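Local atomic coordinates of beta-mannosidase (Hypocrea lixii, PDB entry 4UOJ), a protein that probably releases terminal beta-linked mannose from the non-reducing ends of beta-mannosides by hydrolysis, as an N-glycosylated enzyme of glycoside hydrolase family 2. Residues Y690-G695 and I798-I803. Sequence-based numbering, arbitrary orientation.
Sequences YRRGSG and INTTQI. With NAG (2-acetamido-2-deoxy-beta-D-glucopyranose), chain R.
Thr-800 reaches from its strand onto the C-terminal part of 690-695, where helix gives way to a 3-10 turn, and the methyl does most of the touching: CG2 lies 3.3 Å from Arg-692 O and 4.0 Å from Gly-695 CA. With OG1 anti to the backbone N (chi1 -160°), the hydroxyl runs past the stem of Arg-692, where CG of the arginine is 3.6 Å from OG1 of Thr-800. The polar needs of that hydroxyl are met within the sheet, by Thr-758 and the carbonyl of Val-757. Further along, Ser-694 faces the residue just before the strand, its CB 3.9 Å from Ile-798 O.

No hydrogen bond joins the two segments; each is tied internally instead. Ser-694 OG turns back to Arg-691 O at 2.7 Å, nearly in line with the carbonyl, which also accepts from Ser-694 N. Asn-799 OD1 receives Thr-800 N at 2.6 Å, from the side of the C=O (104°) and tilted 25° from its plane, and lies 3.0 Å from Gly-695 CA. On the other branch of this amide, ND2 is bonded covalently to C1 of an N-acetylglucosamine, making Asn-799, in an Asn-Thr-Thr sequon, an N-glycosylation site beside Gly-695.

Arg-699 bridges the two segments from outside, hydrogen-bonding the carbonyls of both Ser-694 and Ile-798, while Arg-692 makes cation-pi contacts with Phe-745 and Trp-756. Helix 664-692, probably of the family's catalytic (beta/alpha)8 barrel, and the 3-10 segment after it pack against strand 799-807 of the Ig/CBM-like region, an outer strand of a three-stranded antiparallel sheet, paired with strand 752-759.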
# COMPACT_ATOMS: atom_id res chain seq x y z
N TYR A 690 2.81 -15.88 -12.15
CA TYR A 690 1.50 -15.22 -12.08
C TYR A 690 1.18 -14.51 -13.39
O TYR A 690 0.07 -14.64 -13.89
CB TYR A 690 1.42 -14.20 -10.90
CG TYR A 690 1.60 -14.80 -9.51
CD1 TYR A 690 0.93 -15.97 -9.13
CD2 TYR A 690 2.41 -14.17 -8.55
CE1 TYR A 690 1.10 -16.51 -7.86
CE2 TYR A 690 2.58 -14.71 -7.28
CZ TYR A 690 1.92 -15.87 -6.93
OH TYR A 690 2.08 -16.40 -5.66
N ARG A 691 2.15 -13.76 -13.94
CA ARG A 691 1.98 -13.04 -15.20
C ARG A 691 1.71 -13.96 -16.37
O ARG A 691 0.80 -13.70 -17.14
CB ARG A 691 3.17 -12.12 -15.48
CG ARG A 691 3.18 -10.88 -14.59
CD ARG A 691 4.16 -9.84 -15.10
NE ARG A 691 3.71 -9.28 -16.36
CZ ARG A 691 4.34 -8.34 -17.04
NH1 ARG A 691 5.49 -7.85 -16.59
NH2 ARG A 691 3.81 -7.87 -18.17
N ARG A 692 2.44 -15.07 -16.46
CA ARG A 692 2.25 -16.09 -17.50
C ARG A 692 0.82 -16.70 -17.44
O ARG A 692 0.24 -17.05 -18.47
CB ARG A 692 3.33 -17.16 -17.37
CG ARG A 692 3.42 -18.19 -18.49
CD ARG A 692 3.28 -19.55 -17.88
NE ARG A 692 4.47 -20.37 -17.99
CZ ARG A 692 4.81 -21.33 -17.14
NH1 ARG A 692 4.08 -21.56 -16.06
NH2 ARG A 692 5.89 -22.07 -17.35
N GLY A 693 0.24 -16.74 -16.25
CA GLY A 693 -1.12 -17.23 -15.99
C GLY A 693 -2.22 -16.48 -16.73
O GLY A 693 -3.31 -17.01 -16.90
N SER A 694 -1.92 -15.25 -17.19
CA SER A 694 -2.85 -14.40 -17.94
C SER A 694 -3.34 -15.08 -19.22
O SER A 694 -4.49 -14.90 -19.62
CB SER A 694 -2.22 -13.04 -18.25
OG SER A 694 -1.04 -13.13 -19.02
N GLY A 695 -2.46 -15.86 -19.85
CA GLY A 695 -2.75 -16.60 -21.06
C GLY A 695 -3.10 -18.06 -20.85
O GLY A 695 -3.31 -18.79 -21.81
N ILE A 798 -2.64 -8.89 -23.38
CA ILE A 798 -2.66 -9.45 -22.02
C ILE A 798 -2.62 -10.99 -22.08
O ILE A 798 -3.56 -11.68 -21.68
CB ILE A 798 -3.80 -8.90 -21.11
CG1 ILE A 798 -4.04 -7.39 -21.36
CG2 ILE A 798 -3.46 -9.18 -19.63
CD1 ILE A 798 -5.26 -6.81 -20.71
N ASN A 799 -1.54 -11.50 -22.62
CA ASN A 799 -1.37 -12.90 -22.95
C ASN A 799 0.10 -13.32 -22.89
O ASN A 799 0.96 -12.52 -22.61
CB ASN A 799 -2.03 -13.24 -24.31
CG ASN A 799 -2.48 -14.68 -24.41
OD1 ASN A 799 -1.99 -15.54 -23.71
ND2 ASN A 799 -3.40 -14.95 -25.30
N THR A 800 0.35 -14.61 -23.14
CA THR A 800 1.68 -15.21 -23.09
C THR A 800 1.89 -16.12 -24.31
O THR A 800 0.93 -16.48 -24.98
CB THR A 800 1.86 -15.93 -21.74
OG1 THR A 800 3.24 -16.11 -21.47
CG2 THR A 800 1.12 -17.27 -21.69
N THR A 801 3.15 -16.47 -24.57
CA THR A 801 3.54 -17.37 -25.66
C THR A 801 4.83 -18.09 -25.32
O THR A 801 5.78 -17.46 -24.88
CB THR A 801 3.56 -16.66 -27.04
OG1 THR A 801 3.69 -17.63 -28.09
CG2 THR A 801 4.67 -15.60 -27.16
N GLN A 802 4.85 -19.39 -25.51
CA GLN A 802 6.04 -20.16 -25.23
C GLN A 802 6.98 -20.11 -26.41
O GLN A 802 6.62 -20.52 -27.48
CB GLN A 802 5.65 -21.59 -24.93
CG GLN A 802 6.76 -22.37 -24.27
CD GLN A 802 6.47 -23.83 -24.05
OE1 GLN A 802 7.36 -24.59 -23.83
NE2 GLN A 802 5.23 -24.20 -24.08
N ILE A 803 8.17 -19.58 -26.21
CA ILE A 803 9.13 -19.46 -27.31
C ILE A 803 10.22 -20.52 -27.40
O ILE A 803 10.70 -20.77 -28.47
CB ILE A 803 9.76 -18.06 -27.40
CG1 ILE A 803 10.49 -17.69 -26.13
CG2 ILE A 803 8.71 -17.02 -27.68
CD1 ILE A 803 11.48 -16.58 -26.34
C1 NAG R . -4.17 -16.01 -25.74
C2 NAG R . -5.70 -15.87 -25.83
C3 NAG R . -6.31 -17.18 -26.37
C4 NAG R . -5.63 -17.59 -27.69
C5 NAG R . -4.11 -17.63 -27.50
C6 NAG R . -3.38 -17.87 -28.80
C7 NAG R . -6.78 -14.32 -24.23
C8 NAG R . -7.40 -14.18 -22.87
N2 NAG R . -6.31 -15.55 -24.53
O3 NAG R . -7.73 -17.05 -26.52
O4 NAG R . -6.10 -18.86 -28.17
O5 NAG R . -3.63 -16.37 -27.01
O6 NAG R . -1.99 -17.91 -28.55
O7 NAG R . -6.70 -13.37 -25.02